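Local coordinates for protein pyocin S5 (Pseudomonas aeruginosa PAO1, PDB 6THK) that probably kills susceptible bacteria as a pore-forming bacteriocin that inserts channels into the cytoplasmic membrane and so dissipates cellular energy, at residues Ile143-Lys146 and Glu151-Lys154; Lys427-Thr430 and Asp434-Pro437; Pro230-Pro235 and Leu241-Arg246; Glu46-Lys51 and Pro156-Val161. The protein carries 1 engineered substitution. All coordinates share one frame; numbering follows the deposited sequence.

Contact 1: Ile143-Lys146 and Glu151-Lys154; sequences IWEK and ERKK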
loop_
_atom_site.group_PDB
_atom_site.type_symbol
_atom_site.label_atom_id
_atom_site.label_comp_id
_atom_site.label_asym_id
_atom_site.label_seq_id
_atom_site.Cartn_x
_atom_site.Cartn_y
_atom_site.Cartn_z
ATOM N N ILE A 143 -21.295 -31.699 -76.873
ATOM C CA ILE A 143 -20.142 -32.030 -76.053
ATOM C C ILE A 143 -19.323 -33.117 -76.728
ATOM O O ILE A 143 -18.107 -33.031 -76.804
ATOM C CB ILE A 143 -20.557 -32.547 -74.665
ATOM C CG1 ILE A 143 -21.238 -31.437 -73.868
ATOM C CG2 ILE A 143 -19.356 -33.060 -73.898
ATOM C CD1 ILE A 143 -21.913 -31.916 -72.600
ATOM N N TRP A 144 -20.004 -34.127 -77.250
ATOM C CA TRP A 144 -19.336 -35.237 -77.908
ATOM C C TRP A 144 -18.594 -34.814 -79.158
ATOM O O TRP A 144 -17.477 -35.243 -79.401
ATOM C CB TRP A 144 -20.345 -36.321 -78.263
ATOM C CG TRP A 144 -19.731 -37.635 -78.566
ATOM C CD1 TRP A 144 -18.870 -38.333 -77.784
ATOM C CD2 TRP A 144 -19.938 -38.425 -79.737
ATOM N NE1 TRP A 144 -18.524 -39.508 -78.392
ATOM C CE2 TRP A 144 -19.169 -39.590 -79.595
ATOM C CE3 TRP A 144 -20.704 -38.263 -80.891
ATOM C CZ2 TRP A 144 -19.137 -40.581 -80.561
ATOM C CZ3 TRP A 144 -20.671 -39.247 -81.848
ATOM C CH2 TRP A 144 -19.894 -40.393 -81.679
ATOM N N GLU A 145 -19.222 -33.952 -79.939
ATOM C CA GLU A 145 -18.636 -33.477 -81.188
ATOM C C GLU A 145 -17.280 -32.752 -81.026
ATOM O O GLU A 145 -16.493 -32.702 -81.962
ATOM C CB GLU A 145 -19.663 -32.697 -82.038
ATOM C CG GLU A 145 -20.811 -33.564 -82.577
ATOM C CD GLU A 145 -21.861 -32.778 -83.354
ATOM O OE1 GLU A 145 -21.797 -31.539 -83.312
ATOM O OE2 GLU A 145 -22.747 -33.386 -84.008
ATOM N N LYS A 146 -17.033 -32.299 -79.819
ATOM C CA LYS A 146 -15.804 -31.630 -79.538
ATOM C C LYS A 146 -14.597 -32.519 -79.755
ATOM O O LYS A 146 -13.484 -32.044 -79.751
ATOM C CB LYS A 146 -15.834 -31.115 -78.121
ATOM C CG LYS A 146 -16.338 -29.696 -78.057
ATOM C CD LYS A 146 -17.360 -29.486 -76.968
ATOM C CE LYS A 146 -16.687 -29.152 -75.658
ATOM N NZ LYS A 146 -16.800 -27.703 -75.353
ATOM N N GLU A 151 -11.002 -39.994 -81.814
ATOM C CA GLU A 151 -11.369 -39.871 -80.409
ATOM C C GLU A 151 -12.680 -40.533 -80.195
ATOM O O GLU A 151 -12.871 -41.303 -79.269
ATOM C CB GLU A 151 -11.562 -38.418 -80.060
ATOM C CG GLU A 151 -11.408 -38.128 -78.601
ATOM C CD GLU A 151 -9.973 -38.009 -78.216
ATOM O OE1 GLU A 151 -9.175 -37.641 -79.092
ATOM O OE2 GLU A 151 -9.654 -38.274 -77.041
ATOM N N ARG A 152 -13.604 -40.248 -81.092
ATOM C CA ARG A 152 -14.921 -40.837 -81.050
ATOM C C ARG A 152 -14.935 -42.371 -81.103
ATOM O O ARG A 152 -15.809 -42.984 -80.547
ATOM C CB ARG A 152 -15.775 -40.236 -82.157
ATOM C CG ARG A 152 -16.238 -38.825 -81.864
ATOM C CD ARG A 152 -17.016 -38.251 -83.031
ATOM N NE ARG A 152 -16.617 -36.887 -83.288
ATOM C CZ ARG A 152 -17.218 -36.083 -84.140
ATOM N NH1 ARG A 152 -18.253 -36.502 -84.825
ATOM N NH2 ARG A 152 -16.774 -34.862 -84.305
ATOM N N LYS A 153 -13.995 -42.993 -81.792
ATOM C CA LYS A 153 -13.923 -44.435 -81.852
ATOM C C LYS A 153 -13.534 -45.052 -80.499
ATOM O O LYS A 153 -13.924 -46.157 -80.178
ATOM C CB LYS A 153 -12.956 -44.857 -82.954
ATOM N N LYS A 154 -12.761 -44.337 -79.706
ATOM C CA LYS A 154 -12.381 -44.840 -78.399
ATOM C C LYS A 154 -13.361 -44.403 -77.307
ATOM O O LYS A 154 -13.404 -44.987 -76.235
ATOM C CB LYS A 154 -10.978 -44.377 -78.048
#
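Trp144 turns one face of its indole onto the aliphatic part of Arg152. Arg152 CG lies 3.6 Å from Trp144 CZ2, toward the rim of the ring system, and Arg152 CD sits over the benzene half, 3.9 Å from the centroid of the six-membered ring in a CH-pi contact. With CG anti to the backbone N (chi1 -163°), the indole is carried out across the turn, and Trp144 NE1 is fixed by a hydrogen bond to the carbonyl oxygen of Tyr155. The guanidinium runs on past the ring at a 50° tilt; Arg152 CZ is 5.5 Å from the same centroid, so any cation-pi attraction is weak at most, but Trp149 gives it another cation-pi partner. Next along, Glu145 meets the guanidinium with its backbone: its CA lies over one face, and Glu145 O is 3.2 Å from Arg152 NH2. That nitrogen is hydrogen-bonded to Asn147 O in the intervening turn. The Glu145 carboxylate does not pair with Arg152, its OE2 staying 5.5 Å from Arg152 NH1. This is a surface corner between two consecutive helices, 133-145 and 149-154, joined by a short turn and closed by an arginine stem laid over a tryptophan face.

Contact 2: Lys427-Thr430 and Asp434-Pro437; sequences KIST and DWKP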
loop_
_atom_site.group_PDB
_atom_site.type_symbol
_atom_site.label_atom_id
_atom_site.label_comp_id
_atom_site.label_asym_id
_atom_site.label_seq_id
_atom_site.Cartn_x
_atom_site.Cartn_y
_atom_site.Cartn_z
ATOM N N LYS A 427 13.783 35.248 54.797
ATOM C CA LYS A 427 13.990 36.625 55.228
ATOM C C LYS A 427 13.614 36.830 56.690
ATOM O O LYS A 427 14.351 37.448 57.437
ATOM C CB LYS A 427 13.201 37.578 54.339
ATOM C CG LYS A 427 12.712 38.828 55.041
ATOM C CD LYS A 427 11.959 39.747 54.090
ATOM C CE LYS A 427 10.495 39.884 54.478
ATOM N NZ LYS A 427 10.255 39.616 55.921
ATOM N N ILE A 428 12.494 36.252 57.116
ATOM C CA ILE A 428 12.046 36.353 58.505
ATOM C C ILE A 428 13.061 35.679 59.411
ATOM O O ILE A 428 13.408 36.187 60.462
ATOM C CB ILE A 428 10.679 35.686 58.713
ATOM C CG1 ILE A 428 9.586 36.427 57.957
ATOM C CG2 ILE A 428 10.328 35.631 60.188
ATOM C CD1 ILE A 428 8.316 35.626 57.820
ATOM N N SER A 429 13.551 34.532 58.957
ATOM C CA SER A 429 14.562 33.733 59.618
ATOM C C SER A 429 15.934 34.398 59.684
ATOM O O SER A 429 16.767 33.960 60.437
ATOM C CB SER A 429 14.683 32.372 58.949
ATOM O OG SER A 429 13.750 31.468 59.493
ATOM N N THR A 430 16.217 35.339 58.792
ATOM C CA THR A 430 17.474 36.062 58.805
ATOM C C THR A 430 17.385 37.213 59.812
ATOM O O THR A 430 18.280 37.424 60.617
ATOM C CB THR A 430 17.789 36.628 57.417
ATOM O OG1 THR A 430 18.042 35.554 56.514
ATOM C CG2 THR A 430 19.006 37.513 57.471
ATOM N N ASP A 434 15.525 32.958 64.556
ATOM C CA ASP A 434 14.846 31.674 64.447
ATOM C C ASP A 434 14.784 31.059 63.039
ATOM O O ASP A 434 14.081 31.549 62.141
ATOM C CB ASP A 434 13.433 31.758 65.069
ATOM C CG ASP A 434 12.854 30.426 65.532
ATOM O OD1 ASP A 434 13.546 29.384 65.388
ATOM O OD2 ASP A 434 11.704 30.416 66.022
ATOM N N TRP A 435 15.432 29.901 62.930
ATOM C CA TRP A 435 15.483 29.115 61.708
ATOM C C TRP A 435 14.565 27.888 61.760
ATOM O O TRP A 435 14.293 27.280 60.735
ATOM C CB TRP A 435 16.925 28.727 61.381
ATOM C CG TRP A 435 17.713 29.883 60.860
ATOM C CD1 TRP A 435 18.526 30.700 61.570
ATOM C CD2 TRP A 435 17.732 30.369 59.519
ATOM N NE1 TRP A 435 19.063 31.656 60.758
ATOM C CE2 TRP A 435 18.588 31.475 59.490
ATOM C CE3 TRP A 435 17.112 29.971 58.338
ATOM C CZ2 TRP A 435 18.841 32.185 58.333
ATOM C CZ3 TRP A 435 17.366 30.675 57.195
ATOM C CH2 TRP A 435 18.221 31.769 57.196
ATOM N N LYS A 436 14.100 27.525 62.953
ATOM C CA LYS A 436 13.158 26.396 63.122
ATOM C C LYS A 436 11.952 26.512 62.147
ATOM O O LYS A 436 11.712 25.546 61.420
ATOM C CB LYS A 436 12.702 26.227 64.589
ATOM C CG LYS A 436 13.853 25.990 65.582
ATOM C CD LYS A 436 13.371 25.549 66.976
ATOM C CE LYS A 436 12.906 26.681 67.870
ATOM N NZ LYS A 436 14.041 27.506 68.363
ATOM N N PRO A 437 11.279 27.696 61.986
ATOM C CA PRO A 437 10.179 27.786 61.001
ATOM C C PRO A 437 10.647 27.759 59.543
ATOM O O PRO A 437 9.821 27.650 58.642
ATOM C CB PRO A 437 9.487 29.114 61.358
ATOM C CG PRO A 437 9.990 29.458 62.737
ATOM C CD PRO A 437 11.390 28.961 62.739
#
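The indole of Trp435 has Ser429 against one face. Ser429 O stands 3.1 Å above the ring plane, toward the rim, and is 3.2 Å from Trp435 CE2. Although Trp435 NE1 is only slightly farther off, the oxygen sits over the ring, the wrong angle for a hydrogen bond. Over the benzene half, Ser429 CB makes a CH-pi contact, 3.6 Å from the centroid of the six-membered ring. Thr430 runs alongside the indole, its OG1 3.9 Å from Trp435 CH2; that hydroxyl is hydrogen-bonded to Phe426 O, one turn back in the helix. Phe368, Phe426 and Phe438 add edge-to-face contacts, which bury the indole in an aromatic cluster.

The serine also ties the two segments by a polar link. Ser429 OG donates to Asp434 O at 2.7 Å, in the carbonyl plane and on a lone pair, so both ends of the Ser429 side chain work: the carbon presses on the ring while the hydroxyl holds the backbone just before it. Asp434 then caps the coming helix, its OD1 accepting from Lys436 N at 3.1 Å, with the N-H above the carboxylate plane. Lys436 NZ comes to 3.6 Å from the same Asp434 OD1 in a salt bridge.

Within the colicin pore-forming domain, this buried corner joins the end of helix 419-431 to the start of helix 436-446. Thr430 leans on Ile387 of helix 381-392, where Arg384 NE also bonds Thr430 O and where the zinc ligand Asp383 lies, about 7 Å from Thr430 between side chains.

Contact 3: Pro230-Pro235 and Leu241-Arg246; sequences PPLVSP and LERATR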
loop_
_atom_site.group_PDB
_atom_site.type_symbol
_atom_site.label_atom_id
_atom_site.label_comp_id
_atom_site.label_asym_id
_atom_site.label_seq_id
_atom_site.Cartn_x
_atom_site.Cartn_y
_atom_site.Cartn_z
ATOM N N PRO A 230 15.550 -7.840 2.272
ATOM C CA PRO A 230 16.264 -8.470 3.396
ATOM C C PRO A 230 15.729 -8.042 4.782
ATOM O O PRO A 230 15.057 -7.003 4.881
ATOM C CB PRO A 230 17.718 -8.008 3.193
ATOM C CG PRO A 230 17.767 -7.428 1.813
ATOM C CD PRO A 230 16.416 -6.858 1.596
ATOM N N PRO A 231 16.004 -8.822 5.859
ATOM C CA PRO A 231 15.485 -8.445 7.180
ATOM C C PRO A 231 16.133 -7.194 7.760
ATOM O O PRO A 231 17.330 -6.962 7.584
ATOM C CB PRO A 231 15.781 -9.673 8.042
ATOM C CG PRO A 231 16.907 -10.345 7.372
ATOM C CD PRO A 231 16.730 -10.106 5.918
ATOM N N LEU A 232 15.317 -6.389 8.435
ATOM C CA LEU A 232 15.749 -5.194 9.138
ATOM C C LEU A 232 15.886 -5.543 10.606
ATOM O O LEU A 232 15.048 -6.261 11.132
ATOM C CB LEU A 232 14.721 -4.059 8.984
ATOM C CG LEU A 232 14.849 -3.143 7.752
ATOM C CD1 LEU A 232 14.038 -1.880 7.954
ATOM C CD2 LEU A 232 16.313 -2.756 7.461
ATOM N N VAL A 233 16.936 -5.054 11.268
ATOM C CA VAL A 233 17.093 -5.313 12.696
ATOM C C VAL A 233 16.934 -4.021 13.475
ATOM O O VAL A 233 17.518 -2.992 13.120
ATOM C CB VAL A 233 18.365 -6.114 13.047
ATOM C CG1 VAL A 233 18.645 -6.101 14.550
ATOM C CG2 VAL A 233 18.220 -7.539 12.545
ATOM N N SER A 234 16.095 -4.091 14.533
ATOM C CA SER A 234 15.708 -3.002 15.436
ATOM C C SER A 234 15.362 -1.740 14.632
ATOM O O SER A 234 16.027 -0.722 14.804
ATOM C CB SER A 234 16.808 -2.729 16.455
ATOM O OG SER A 234 16.263 -1.960 17.517
ATOM N N PRO A 235 14.422 -1.794 13.664
ATOM C CA PRO A 235 14.187 -0.602 12.838
ATOM C C PRO A 235 13.433 0.518 13.543
ATOM O O PRO A 235 12.501 0.257 14.289
ATOM C CB PRO A 235 13.408 -1.157 11.640
ATOM C CG PRO A 235 12.641 -2.291 12.194
ATOM C CD PRO A 235 13.530 -2.906 13.257
ATOM N N LEU A 241 9.152 3.178 7.502
ATOM C CA LEU A 241 8.300 4.061 6.725
ATOM C C LEU A 241 8.973 4.307 5.380
ATOM O O LEU A 241 8.314 4.335 4.354
ATOM C CB LEU A 241 8.065 5.379 7.450
ATOM C CG LEU A 241 6.897 5.387 8.430
ATOM C CD1 LEU A 241 6.958 6.595 9.342
ATOM C CD2 LEU A 241 5.571 5.323 7.704
ATOM N N GLU A 242 10.288 4.494 5.398
ATOM C CA GLU A 242 11.068 4.689 4.170
ATOM C C GLU A 242 10.905 3.477 3.219
ATOM O O GLU A 242 10.657 3.665 2.032
ATOM C CB GLU A 242 12.553 4.911 4.492
ATOM C CG GLU A 242 12.969 6.371 4.495
ATOM C CD GLU A 242 14.468 6.614 4.494
ATOM O OE1 GLU A 242 14.931 7.448 5.306
ATOM O OE2 GLU A 242 15.179 5.985 3.676
ATOM N N ARG A 243 11.024 2.248 3.762
ATOM C CA ARG A 243 10.883 0.996 3.030
ATOM C C ARG A 243 9.459 0.856 2.473
ATOM O O ARG A 243 9.310 0.491 1.311
ATOM C CB ARG A 243 11.267 -0.203 3.921
ATOM C CG ARG A 243 11.119 -1.568 3.249
ATOM C CD ARG A 243 11.610 -2.705 4.130
ATOM N NE ARG A 243 13.041 -2.960 3.966
ATOM C CZ ARG A 243 13.648 -4.083 4.342
ATOM N NH1 ARG A 243 12.955 -5.058 4.918
ATOM N NH2 ARG A 243 14.949 -4.238 4.147
ATOM N N ALA A 244 8.428 1.183 3.278
ATOM C CA ALA A 244 7.030 1.086 2.840
ATOM C C ALA A 244 6.740 2.112 1.759
ATOM O O ALA A 244 6.004 1.806 0.826
ATOM C CB ALA A 244 6.089 1.267 4.009
ATOM N N THR A 245 7.340 3.313 1.862
ATOM C CA THR A 245 7.202 4.382 0.878
ATOM C C THR A 245 7.828 3.943 -0.452
ATOM O O THR A 245 7.262 4.226 -1.512
ATOM C CB THR A 245 7.745 5.697 1.445
ATOM O OG1 THR A 245 6.992 6.033 2.613
ATOM C CG2 THR A 245 7.657 6.844 0.457
ATOM N N ARG A 246 8.955 3.198 -0.390
ATOM C CA ARG A 246 9.635 2.698 -1.578
ATOM C C ARG A 246 8.807 1.663 -2.323
ATOM O O ARG A 246 8.737 1.718 -3.553
ATOM C CB ARG A 246 11.035 2.180 -1.241
ATOM C CG ARG A 246 12.090 3.262 -1.364
ATOM C CD ARG A 246 13.485 2.803 -0.975
ATOM N NE ARG A 246 14.073 3.674 0.048
ATOM C CZ ARG A 246 14.712 4.819 -0.194
ATOM N NH1 ARG A 246 14.861 5.250 -1.445
ATOM N NH2 ARG A 246 15.200 5.541 0.803
#
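Pro230 O is gripped by both terminal nitrogens of Arg243. NH1 and NH2 each donate to it at 2.9 Å, and the oxygen lies close to the guanidinium plane, in the fork between the two nitrogens. Sharing one acceptor costs straightness: each N-H...O angle is 143°. Seen from the oxygen, the two donors differ, NH1 lying close to the line of the carbonyl bond and NH2 well off it. Two bonds to one atom point the guanidinium end-on at the loop backbone, though its plane could still turn about the line from CZ to the oxygen.

Leu232 packs on one face of the group. Its CG sits over the centre, 3.7 Å from Arg243 CZ, and its CD2 reaches to within 3.9 Å of Arg243 NH2. The two chains slide past each other in opposite directions, and the branch point of the leucine rests on that face while the proline oxygen takes the edge. Arg243 gets there by leaving the helix with CG anti to the backbone N (chi1 179°) and then bending at chi3. The ring of Pro230 makes a lighter contact, CD at 3.9 Å from Arg243 NH2.

One turn further on, Arg246 is tied within the helix by a salt bridge, NH2 to Glu242 OE2 at 2.9 Å.

The contact lies on the protein surface, where the early turns of helix 237-267 run back past the proline-rich loop that follows helix 214-227; residues 241-246 belong to a predicted coiled coil. From that same helix, Leu241 and Thr245 pack on helix 272-338, touching Thr303 and Leu299 among others.

Contact 4: Glu46-Lys51 and Pro156-Val161; sequences EIYLQK and PFQQLV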
loop_
_atom_site.group_PDB
_atom_site.type_symbol
_atom_site.label_atom_id
_atom_site.label_comp_id
_atom_site.label_asym_id
_atom_site.label_seq_id
_atom_site.Cartn_x
_atom_site.Cartn_y
_atom_site.Cartn_z
ATOM N N GLU A 46 -37.646 -41.326 -80.692
ATOM C CA GLU A 46 -38.526 -41.118 -79.536
ATOM C C GLU A 46 -38.332 -42.182 -78.449
ATOM O O GLU A 46 -38.418 -41.864 -77.270
ATOM C CB GLU A 46 -39.996 -41.068 -79.960
ATOM C CG GLU A 46 -40.397 -39.740 -80.577
ATOM C CD GLU A 46 -41.854 -39.559 -80.959
ATOM O OE1 GLU A 46 -42.713 -40.334 -80.480
ATOM O OE2 GLU A 46 -42.140 -38.604 -81.716
ATOM N N ILE A 47 -38.048 -43.428 -78.844
ATOM C CA ILE A 47 -37.782 -44.530 -77.918
ATOM C C ILE A 47 -36.394 -44.286 -77.293
ATOM O O ILE A 47 -36.258 -44.334 -76.065
ATOM C CB ILE A 47 -37.937 -45.909 -78.638
ATOM C CG1 ILE A 47 -39.425 -46.203 -78.961
ATOM C CG2 ILE A 47 -37.311 -47.059 -77.839
ATOM C CD1 ILE A 47 -39.673 -47.403 -79.914
ATOM N N TYR A 48 -35.387 -43.945 -78.138
ATOM C CA TYR A 48 -34.024 -43.654 -77.677
ATOM C C TYR A 48 -34.034 -42.492 -76.668
ATOM O O TYR A 48 -33.499 -42.654 -75.575
ATOM C CB TYR A 48 -33.055 -43.369 -78.850
ATOM C CG TYR A 48 -31.665 -42.959 -78.386
ATOM C CD1 TYR A 48 -31.363 -41.624 -78.103
ATOM C CD2 TYR A 48 -30.667 -43.909 -78.188
ATOM C CE1 TYR A 48 -30.107 -41.251 -77.633
ATOM C CE2 TYR A 48 -29.412 -43.548 -77.696
ATOM C CZ TYR A 48 -29.133 -42.217 -77.431
ATOM O OH TYR A 48 -27.874 -41.867 -77.001
ATOM N N LEU A 49 -34.672 -41.347 -77.025
ATOM C CA LEU A 49 -34.764 -40.170 -76.153
ATOM C C LEU A 49 -35.420 -40.513 -74.807
ATOM O O LEU A 49 -34.935 -40.058 -73.769
ATOM C CB LEU A 49 -35.522 -39.004 -76.829
ATOM C CG LEU A 49 -34.891 -38.322 -78.054
ATOM C CD1 LEU A 49 -35.813 -37.259 -78.618
ATOM C CD2 LEU A 49 -33.553 -37.712 -77.734
ATOM N N GLN A 50 -36.515 -41.309 -74.819
ATOM C CA GLN A 50 -37.208 -41.709 -73.588
ATOM C C GLN A 50 -36.353 -42.615 -72.721
ATOM O O GLN A 50 -36.165 -42.317 -71.552
ATOM C CB GLN A 50 -38.550 -42.390 -73.875
ATOM C CG GLN A 50 -39.679 -41.423 -74.188
ATOM C CD GLN A 50 -40.991 -42.143 -74.320
ATOM O OE1 GLN A 50 -41.102 -43.169 -74.989
ATOM N NE2 GLN A 50 -42.023 -41.610 -73.705
ATOM N N LYS A 51 -35.824 -43.707 -73.293
ATOM C CA LYS A 51 -35.022 -44.693 -72.573
ATOM C C LYS A 51 -33.692 -44.169 -72.031
ATOM O O LYS A 51 -33.327 -44.519 -70.913
ATOM C CB LYS A 51 -34.780 -45.928 -73.471
ATOM C CG LYS A 51 -34.137 -47.129 -72.769
ATOM C CD LYS A 51 -33.607 -48.184 -73.747
ATOM C CE LYS A 51 -32.184 -47.949 -74.214
ATOM N NZ LYS A 51 -31.181 -48.248 -73.154
ATOM N N PRO A 156 -17.250 -43.723 -77.358
ATOM C CA PRO A 156 -18.547 -43.669 -78.060
ATOM C C PRO A 156 -19.566 -42.745 -77.394
ATOM O O PRO A 156 -19.391 -42.363 -76.230
ATOM C CB PRO A 156 -19.022 -45.119 -78.021
ATOM C CG PRO A 156 -18.395 -45.687 -76.804
ATOM C CD PRO A 156 -17.053 -45.027 -76.688
ATOM N N PHE A 157 -20.645 -42.403 -78.132
ATOM C CA PHE A 157 -21.698 -41.537 -77.625
ATOM C C PHE A 157 -22.399 -42.111 -76.416
ATOM O O PHE A 157 -22.756 -41.354 -75.518
ATOM C CB PHE A 157 -22.716 -41.153 -78.703
ATOM C CG PHE A 157 -23.705 -40.100 -78.246
ATOM C CD1 PHE A 157 -23.335 -38.763 -78.172
ATOM C CD2 PHE A 157 -24.990 -40.453 -77.854
ATOM C CE1 PHE A 157 -24.238 -37.797 -77.737
ATOM C CE2 PHE A 157 -25.898 -39.481 -77.433
ATOM C CZ PHE A 157 -25.512 -38.159 -77.364
ATOM N N GLN A 158 -22.600 -43.441 -76.386
ATOM C CA GLN A 158 -23.237 -44.130 -75.264
ATOM C C GLN A 158 -22.393 -44.019 -74.002
ATOM O O GLN A 158 -22.950 -44.002 -72.901
ATOM C CB GLN A 158 -23.536 -45.597 -75.598
ATOM C CG GLN A 158 -24.546 -45.781 -76.741
ATOM C CD GLN A 158 -25.737 -44.840 -76.676
ATOM O OE1 GLN A 158 -26.479 -44.790 -75.690
ATOM N NE2 GLN A 158 -25.933 -44.082 -77.739
ATOM N N GLN A 159 -21.045 -43.925 -74.174
ATOM C CA GLN A 159 -20.079 -43.769 -73.089
ATOM C C GLN A 159 -20.197 -42.396 -72.498
ATOM O O GLN A 159 -20.190 -42.266 -71.270
ATOM C CB GLN A 159 -18.635 -44.053 -73.527
ATOM C CG GLN A 159 -17.672 -44.336 -72.359
ATOM C CD GLN A 159 -18.149 -45.359 -71.327
ATOM O OE1 GLN A 159 -18.955 -46.263 -71.599
ATOM N NE2 GLN A 159 -17.637 -45.224 -70.114
ATOM N N LEU A 160 -20.413 -41.399 -73.354
ATOM C CA LEU A 160 -20.595 -40.023 -72.919
ATOM C C LEU A 160 -21.911 -39.881 -72.162
ATOM O O LEU A 160 -21.986 -39.183 -71.163
ATOM C CB LEU A 160 -20.582 -39.072 -74.103
ATOM C CG LEU A 160 -20.907 -37.635 -73.714
ATOM C CD1 LEU A 160 -19.666 -36.939 -73.196
ATOM C CD2 LEU A 160 -21.510 -36.867 -74.872
ATOM N N VAL A 161 -22.951 -40.526 -72.668
ATOM C CA VAL A 161 -24.270 -40.538 -72.017
ATOM C C VAL A 161 -24.111 -40.958 -70.546
ATOM O O VAL A 161 -24.538 -40.215 -69.678
ATOM C CB VAL A 161 -25.339 -41.354 -72.821
ATOM C CG1 VAL A 161 -26.581 -41.680 -71.990
ATOM C CG2 VAL A 161 -25.745 -40.604 -74.081
#
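Tyr48 bridges two helices of an all-helical bundle, crossing from helix 42-87 to the first turns of helix 157-212. The two segments run roughly parallel, 33° apart, but their axes stay 13.7 Å from each other, and a long side chain has to span the gap. Tyr48 does so with CG anti to its own N (chi1 175°), and nearly all of the touching falls to its ring end and hydroxyl. Gln158 supplies the polar partner: NE2 donates to Tyr48 OH at 3.0 Å, with the oxygen near the amide plane and an N-H...O angle of 154°. The chain of Gln158 bends at chi2 to bring this about, and its amide stands almost perpendicular to the phenol ring. NE2 also brushes the ring edge, 3.5 Å from Tyr48 CE2. Phe157 meets the same hydroxyl with the edge of its ring, CE2 lying 3.1 Å from Tyr48 OH and the oxygen in the ring plane. An amide and an aromatic edge thus close on a single phenol oxygen. Phe157 also touches Val141 of helix 133-145 and meets Trp144 edge-to-face. Val161, one turn along, completes the setting, with its CG2 methyl 3.8 Å from Tyr48 OH.

In the fold
From the N terminus, the chain opens contact 4 at residues 46-51 and closes it more than a hundred residues later at 156-161, bringing the starts of helices 42-87 and 157-212 together. Contact 1 falls within that long loop, clasping a short turn; the two touch through helix 133-145, whose Trp144 packs on Leu160. Contacts 3 and 2 follow in series, contact 3 closing a loop onto the helix that follows it and contact 2 closing the short turn between helices 419-431 and 436-446, and none cross. Contact 3 lies near the middle of the elongated molecule, and contact 2 in the pore-forming domain, its centre about 159 Å from that of contact 1, at the other end.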